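Local coordinates for urea carboxylase (Thermus thermophilus, PDB 3OEP), which has no established function but is a KipI–KipA homologue with cyclophilin-like carboxyltransferase-type domains, once misannotated as an allophanate hydrolase, at residues A[332-344]-A[365-377]. Numbering follows the deposited sequence.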
ATOM      1  N   GLY A 332       5.929  17.711  -1.982  1.00 13.96           N
ATOM      2  CA  GLY A 332       6.825  18.392  -1.056  1.00 13.96           C
ATOM      3  C   GLY A 332       6.837  17.736   0.310  1.00 12.48           C
ATOM      4  O   GLY A 332       5.922  16.970   0.658  1.00 11.60           O
ATOM      5  N   TYR A 333       7.887  18.043   1.075  1.00 12.14           N
ATOM      6  CA  TYR A 333       8.092  17.537   2.428  1.00 11.63           C
ATOM      7  C   TYR A 333       8.434  18.667   3.384  1.00 12.28           C
ATOM      8  O   TYR A 333       9.239  19.540   3.062  1.00 13.17           O
ATOM      9  CB  TYR A 333       9.220  16.496   2.454  1.00 12.11           C
ATOM     10  CG  TYR A 333       8.830  15.297   1.654  1.00 13.34           C
ATOM     11  CD1 TYR A 333       9.095  15.236   0.294  1.00 13.84           C
ATOM     12  CD2 TYR A 333       8.100  14.266   2.241  1.00 14.35           C
ATOM     13  CE1 TYR A 333       8.677  14.151  -0.462  1.00 13.49           C
ATOM     14  CE2 TYR A 333       7.678  13.180   1.494  1.00 14.88           C
ATOM     15  CZ  TYR A 333       7.967  13.125   0.151  1.00 16.36           C
ATOM     16  OH  TYR A 333       7.534  12.047  -0.586  1.00 15.89           O
ATOM     17  N   LEU A 334       7.815  18.642   4.557  1.00 12.58           N
ATOM     18  CA  LEU A 334       8.136  19.591   5.611  1.00 12.46           C
ATOM     19  C   LEU A 334       8.538  18.811   6.849  1.00 12.40           C
ATOM     20  O   LEU A 334       7.738  18.050   7.389  1.00 11.83           O
ATOM     21  CB  LEU A 334       6.938  20.483   5.912  1.00 11.85           C
ATOM     22  CG  LEU A 334       7.165  21.597   6.936  1.00 14.95           C
ATOM     23  CD1 LEU A 334       8.090  22.660   6.365  1.00 14.09           C
ATOM     24  CD2 LEU A 334       5.824  22.193   7.357  1.00 16.79           C
ATOM     25  N   ALA A 335       9.782  19.003   7.282  1.00 11.53           N
ATOM     26  CA  ALA A 335      10.301  18.404   8.508  1.00 10.61           C
ATOM     27  C   ALA A 335      10.439  19.479   9.575  1.00 11.74           C
ATOM     28  O   ALA A 335      10.602  20.659   9.260  1.00 13.33           O
ATOM     29  CB  ALA A 335      11.644  17.751   8.246  1.00 10.29           C
ATOM     30  N   VAL A 336      10.356  19.068  10.836  1.00 13.75           N
ATOM     31  CA  VAL A 336      10.596  19.969  11.958  1.00 13.43           C
ATOM     32  C   VAL A 336      11.632  19.355  12.881  1.00 13.60           C
ATOM     33  O   VAL A 336      11.654  18.141  13.085  1.00 14.35           O
ATOM     34  CB  VAL A 336       9.299  20.288  12.738  1.00 15.79           C
ATOM     35  CG1 VAL A 336       8.299  21.003  11.822  1.00 17.45           C
ATOM     36  CG2 VAL A 336       8.695  19.026  13.326  1.00 16.12           C
ATOM     37  N   ALA A 337      12.497  20.203  13.431  1.00 14.50           N
ATOM     38  CA  ALA A 337      13.550  19.749  14.328  1.00 14.46           C
ATOM     39  C   ALA A 337      12.919  18.997  15.494  1.00 15.48           C
ATOM     40  O   ALA A 337      12.057  19.544  16.196  1.00 15.94           O
ATOM     41  CB  ALA A 337      14.359  20.931  14.831  1.00 14.69           C
ATOM     42  N   GLY A 338      13.344  17.750  15.686  1.00 14.84           N
ATOM     43  CA  GLY A 338      12.781  16.877  16.706  1.00 16.05           C
ATOM     44  C   GLY A 338      11.799  15.847  16.168  1.00 16.99           C
ATOM     45  O   GLY A 338      11.558  14.828  16.818  1.00 18.16           O
ATOM     46  N   GLY A 339      11.242  16.101  14.983  1.00 13.81           N
ATOM     47  CA  GLY A 339      10.255  15.201  14.372  1.00 14.89           C
ATOM     48  C   GLY A 339       8.877  15.366  14.982  1.00 13.85           C
ATOM     49  O   GLY A 339       8.718  16.005  16.026  1.00 14.34           O
ATOM     50  N   LEU A 340       7.867  14.797  14.327  1.00 14.43           N
ATOM     51  CA  LEU A 340       6.491  14.897  14.806  1.00 13.60           C
ATOM     52  C   LEU A 340       6.139  13.734  15.730  1.00 15.19           C
ATOM     53  O   LEU A 340       6.581  12.596  15.512  1.00 15.75           O
ATOM     54  CB  LEU A 340       5.510  14.926  13.633  1.00 14.06           C
ATOM     55  CG  LEU A 340       5.647  16.115  12.696  1.00 14.48           C
ATOM     56  CD1 LEU A 340       4.758  15.919  11.468  1.00 16.93           C
ATOM     57  CD2 LEU A 340       5.328  17.424  13.425  1.00 16.30           C
ATOM     58  N   GLU A 341       5.346  14.035  16.758  1.00 14.46           N
ATOM     59  CA  GLU A 341       4.816  13.028  17.660  1.00 15.68           C
ATOM     60  C   GLU A 341       3.670  12.288  16.983  1.00 15.58           C
ATOM     61  O   GLU A 341       2.682  12.903  16.584  1.00 15.08           O
ATOM     62  CB  GLU A 341       4.311  13.659  18.964  1.00 16.24           C
ATOM     63  CG  GLU A 341       3.944  12.609  20.003  1.00 17.45           C
ATOM     64  CD  GLU A 341       3.236  13.148  21.236  1.00 24.57           C
ATOM     65  OE1 GLU A 341       3.220  14.376  21.461  1.00 24.10           O
ATOM     66  OE2 GLU A 341       2.685  12.313  21.988  1.00 24.15           O
ATOM     67  N   VAL A 342       3.810  10.969  16.870  1.00 15.80           N
ATOM     68  CA  VAL A 342       2.813  10.109  16.220  1.00 17.20           C
ATOM     69  C   VAL A 342       2.845   8.749  16.884  1.00 18.87           C
ATOM     70  O   VAL A 342       3.930   8.219  17.152  1.00 22.63           O
ATOM     71  CB  VAL A 342       3.120   9.855  14.723  1.00 19.16           C
ATOM     72  CG1 VAL A 342       1.889   9.263  14.031  1.00 21.03           C
ATOM     73  CG2 VAL A 342       3.564  11.110  14.021  1.00 22.70           C
ATOM     74  N   ARG A 343       1.674   8.174  17.132  1.00 18.22           N
ATOM     75  CA  ARG A 343       1.588   6.834  17.698  1.00 20.86           C
ATOM     76  C   ARG A 343       1.813   5.812  16.592  1.00 21.48           C
ATOM     77  O   ARG A 343       1.270   5.955  15.501  1.00 22.52           O
ATOM     78  CB  ARG A 343       0.221   6.588  18.327  1.00 22.92           C
ATOM     79  CG  ARG A 343      -0.019   7.305  19.635  1.00 26.95           C
ATOM     80  CD  ARG A 343      -1.266   6.748  20.307  1.00 31.73           C
ATOM     81  NE  ARG A 343      -2.480   7.074  19.555  1.00 32.54           N
ATOM     82  CZ  ARG A 343      -3.274   8.122  19.782  1.00 33.98           C
ATOM     83  NH1 ARG A 343      -3.012   8.987  20.758  1.00 34.05           N
ATOM     84  NH2 ARG A 343      -4.355   8.304  19.026  1.00 32.49           N
ATOM     85  N   PRO A 344       2.622   4.786  16.857  1.00 20.99           N
ATOM     86  CA  PRO A 344       2.813   3.765  15.826  1.00 21.14           C
ATOM     87  C   PRO A 344       1.693   2.727  15.793  1.00 20.91           C
ATOM     88  O   PRO A 344       1.013   2.500  16.796  1.00 19.74           O
ATOM     89  CB  PRO A 344       4.115   3.092  16.252  1.00 22.78           C
ATOM     90  CG  PRO A 344       4.079   3.181  17.751  1.00 23.54           C
ATOM     91  CD  PRO A 344       3.476   4.542  18.034  1.00 23.51           C
ATOM     92  N   ASP A 365      -6.281  20.366  13.039  1.00 14.31           N
ATOM     93  CA  ASP A 365      -5.308  19.430  13.599  1.00 14.81           C
ATOM     94  C   ASP A 365      -4.159  20.203  14.230  1.00 13.52           C
ATOM     95  O   ASP A 365      -3.638  21.156  13.639  1.00 14.03           O
ATOM     96  CB  ASP A 365      -4.736  18.487  12.531  1.00 14.17           C
ATOM     97  CG  ASP A 365      -5.653  17.318  12.210  1.00 19.76           C
ATOM     98  OD1 ASP A 365      -6.568  17.004  13.003  1.00 22.03           O
ATOM     99  OD2 ASP A 365      -5.446  16.692  11.151  1.00 19.38           O
ATOM    100  N   VAL A 366      -3.761  19.777  15.421  1.00 12.16           N
ATOM    101  CA  VAL A 366      -2.556  20.293  16.063  1.00 14.26           C
ATOM    102  C   VAL A 366      -1.512  19.180  16.099  1.00 15.25           C
ATOM    103  O   VAL A 366      -1.780  18.085  16.613  1.00 17.81           O
ATOM    104  CB  VAL A 366      -2.844  20.800  17.477  1.00 16.42           C
ATOM    105  CG1 VAL A 366      -1.552  21.190  18.184  1.00 17.55           C
ATOM    106  CG2 VAL A 366      -3.798  21.981  17.411  1.00 19.99           C
ATOM    107  N   LEU A 367      -0.347  19.457  15.526  1.00 13.54           N
ATOM    108  CA  LEU A 367       0.771  18.509  15.527  1.00 13.82           C
ATOM    109  C   LEU A 367       1.809  18.963  16.530  1.00 14.59           C
ATOM    110  O   LEU A 367       2.039  20.167  16.684  1.00 14.82           O
ATOM    111  CB  LEU A 367       1.415  18.428  14.151  1.00 15.19           C
ATOM    112  CG  LEU A 367       0.485  18.117  12.978  1.00 17.52           C
ATOM    113  CD1 LEU A 367       1.311  17.842  11.721  1.00 19.06           C
ATOM    114  CD2 LEU A 367      -0.432  16.953  13.289  1.00 19.80           C
ATOM    115  N   GLY A 368       2.447  17.998  17.189  1.00 14.24           N
ATOM    116  CA  GLY A 368       3.456  18.282  18.208  1.00 13.95           C
ATOM    117  C   GLY A 368       4.821  17.700  17.894  1.00 15.02           C
ATOM    118  O   GLY A 368       4.953  16.837  17.024  1.00 14.08           O
ATOM    119  N   LEU A 369       5.842  18.180  18.608  1.00 13.14           N
ATOM    120  CA  LEU A 369       7.204  17.664  18.474  1.00 14.62           C
ATOM    121  C   LEU A 369       7.368  16.356  19.259  1.00 16.74           C
ATOM    122  O   LEU A 369       6.839  16.207  20.368  1.00 16.52           O
ATOM    123  CB  LEU A 369       8.230  18.697  18.977  1.00 13.74           C
ATOM    124  CG  LEU A 369       8.234  20.069  18.297  1.00 15.29           C
ATOM    125  CD1 LEU A 369       9.274  20.979  18.932  1.00 17.58           C
ATOM    126  CD2 LEU A 369       8.477  19.940  16.794  1.00 16.38           C
ATOM    127  N   GLU A 370       8.086  15.400  18.678  1.00 16.44           N
ATOM    128  CA  GLU A 370       8.396  14.151  19.381  1.00 19.58           C
ATOM    129  C   GLU A 370       9.308  14.440  20.580  1.00 20.72           C
ATOM    130  O   GLU A 370       9.126  13.866  21.650  1.00 21.09           O
ATOM    131  CB  GLU A 370       9.040  13.133  18.431  1.00 19.54           C
ATOM    132  CG  GLU A 370       9.660  11.895  19.098  1.00 24.59           C
ATOM    133  CD  GLU A 370       8.685  11.116  19.968  1.00 31.78           C
ATOM    134  OE1 GLU A 370       9.143  10.437  20.914  1.00 34.60           O
ATOM    135  OE2 GLU A 370       7.465  11.176  19.714  1.00 32.66           O
ATOM    136  N   ALA A 371      10.258  15.352  20.390  1.00 20.79           N
ATOM    137  CA  ALA A 371      11.195  15.749  21.438  1.00 21.30           C
ATOM    138  C   ALA A 371      11.777  17.122  21.132  1.00 21.07           C
ATOM    139  O   ALA A 371      11.701  17.596  19.994  1.00 19.21           O
ATOM    140  CB  ALA A 371      12.308  14.729  21.560  1.00 23.21           C
ATOM    141  N   LEU A 372      12.355  17.757  22.149  1.00 22.50           N
ATOM    142  CA  LEU A 372      13.061  19.019  21.964  1.00 21.77           C
ATOM    143  C   LEU A 372      14.499  18.719  21.552  1.00 21.44           C
ATOM    144  O   LEU A 372      15.306  18.257  22.363  1.00 21.17           O
ATOM    145  CB  LEU A 372      13.045  19.866  23.243  1.00 23.03           C
ATOM    146  CG  LEU A 372      11.710  20.510  23.613  1.00 25.60           C
ATOM    147  CD1 LEU A 372      11.800  21.173  24.990  1.00 29.68           C
ATOM    148  CD2 LEU A 372      11.285  21.515  22.557  1.00 27.08           C
ATOM    149  N   ARG A 373      14.804  18.965  20.282  1.00 20.92           N
ATOM    150  CA  ARG A 373      16.124  18.695  19.719  1.00 21.81           C
ATOM    151  C   ARG A 373      16.503  19.902  18.864  1.00 21.43           C
ATOM    152  O   ARG A 373      16.459  19.840  17.631  1.00 19.53           O
ATOM    153  CB  ARG A 373      16.104  17.422  18.873  1.00 22.40           C
ATOM    154  CG  ARG A 373      15.734  16.162  19.632  1.00 27.40           C
ATOM    155  CD  ARG A 373      16.902  15.621  20.435  1.00 33.69           C
ATOM    156  NE  ARG A 373      16.539  14.409  21.171  1.00 38.84           N
ATOM    157  CZ  ARG A 373      15.982  14.380  22.383  1.00 42.29           C
ATOM    158  NH1 ARG A 373      15.698  15.501  23.042  1.00 42.31           N
ATOM    159  NH2 ARG A 373      15.698  13.209  22.945  1.00 45.40           N
ATOM    160  N   PRO A 374      16.849  21.017  19.522  1.00 21.27           N
ATOM    161  CA  PRO A 374      17.092  22.262  18.802  1.00 21.40           C
ATOM    162  C   PRO A 374      18.302  22.199  17.874  1.00 21.14           C
ATOM    163  O   PRO A 374      19.305  21.574  18.207  1.00 21.80           O
ATOM    164  CB  PRO A 374      17.326  23.282  19.931  1.00 22.92           C
ATOM    165  CG  PRO A 374      17.735  22.467  21.110  1.00 23.56           C
ATOM    166  CD  PRO A 374      16.966  21.194  20.981  1.00 22.82           C
ATOM    167  N   VAL A 375      18.179  22.835  16.714  1.00 18.63           N
ATOM    168  CA  VAL A 375      19.289  23.019  15.786  1.00 20.13           C
ATOM    169  C   VAL A 375      19.185  24.408  15.171  1.00 19.82           C
ATOM    170  O   VAL A 375      18.098  24.994  15.141  1.00 18.07           O
ATOM    171  CB  VAL A 375      19.274  21.963  14.665  1.00 22.22           C
ATOM    172  CG1 VAL A 375      19.419  20.564  15.254  1.00 25.62           C
ATOM    173  CG2 VAL A 375      18.006  22.076  13.830  1.00 20.60           C
ATOM    174  N   ARG A 376      20.306  24.926  14.681  1.00 18.97           N
ATOM    175  CA  ARG A 376      20.325  26.224  14.008  1.00 19.26           C
ATOM    176  C   ARG A 376      19.594  26.158  12.671  1.00 19.90           C
ATOM    177  O   ARG A 376      19.740  25.181  11.939  1.00 19.96           O
ATOM    178  CB  ARG A 376      21.757  26.672  13.726  1.00 20.36           C
ATOM    179  CG  ARG A 376      22.577  26.985  14.944  1.00 21.09           C
ATOM    180  CD  ARG A 376      24.020  27.181  14.552  1.00 18.42           C
ATOM    181  NE  ARG A 376      24.854  27.580  15.683  1.00 22.39           N
ATOM    182  CZ  ARG A 376      25.292  26.754  16.630  1.00 23.26           C
ATOM    183  NH1 ARG A 376      24.975  25.461  16.609  1.00 25.34           N
ATOM    184  NH2 ARG A 376      26.040  27.228  17.614  1.00 21.80           N
ATOM    185  N   PRO A 377      18.844  27.218  12.330  1.00 19.76           N
ATOM    186  CA  PRO A 377      18.244  27.318  11.002  1.00 19.40           C
ATOM    187  C   PRO A 377      19.274  27.719   9.950  1.00 22.17           C
ATOM    188  O   PRO A 377      20.417  28.044  10.285  1.00 24.64           O
ATOM    189  CB  PRO A 377      17.211  28.432  11.177  1.00 19.97           C
ATOM    190  CG  PRO A 377      17.830  29.336  12.176  1.00 22.13           C
ATOM    191  CD  PRO A 377      18.589  28.432  13.128  1.00 19.04           C
TER
HETATM  192  O   HOH W   1      12.684  20.043  18.753  1.00 14.64           O
HETATM  193  O   HOH W   2       7.151  10.321  16.667  1.00 26.24           O
HETATM  194  O   HOH W   3       4.206  16.641  20.963  1.00 12.17           O
HETATM  195  O   HOH W   4       1.532  15.379  16.848  1.00 16.29           O
HETATM  196  O   HOH W   5       5.751   9.763  18.743  1.00 39.10           O
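The backbones of Leu340 and Leu369 meet as a non-hydrogen-bonded pair, a single bridge bonded in the antiparallel pattern although the two chains cross steeply here. Glu370 N donates to Gly339 O at 2.8 Å, and Glu341 N reaches Gly368 O at an equal 2.8 Å; both bonds are nearly straight at hydrogen. Each acceptor also takes a CA-H...O contact, Gly339 O from Leu369 CA and Gly368 O from Leu340 CA.

The leucine side chains then part company. Leu340 turns back to put CD1 4.0 Å from Leu367 CD1. Leu369 has CG anti to its carbonyl carbon (chi1 -59°), which carries CD2 to within 3.6 Å of Val336 CG2 and close against Ala337 O. Beyond it, Ala337 CB meets Val375 CG2 at 4.0 Å.

Gly338, with its positive phi of 102°, is the third residue of a type II turn, Val336 to Gly339, and its CA lies 3.5 Å from Ala371 O, a further CA-H...O contact. Where direct backbone pairing lapses, one water donates to Ala337 O and Ala371 O and accepts from Arg373 N. Another joins the Glu341 carboxylate to Leu369 O, 2.7 Å from the latter; Glu341 OE1 also accepts from Arg219 N. The carboxylates of Glu341 and Glu370 stay apart, their OE2 atoms 5.4 Å from each other and their planes steeply inclined.

Asn267 bonds Val336 O through ND2 and Gly338 N through OD1. The contact thus joins two antiparallel sheets through 331-336, between 273-277 and 289-295, and the edge strand 366-368, beside 221-225, with Leu369 also touching Leu289 and Ala222.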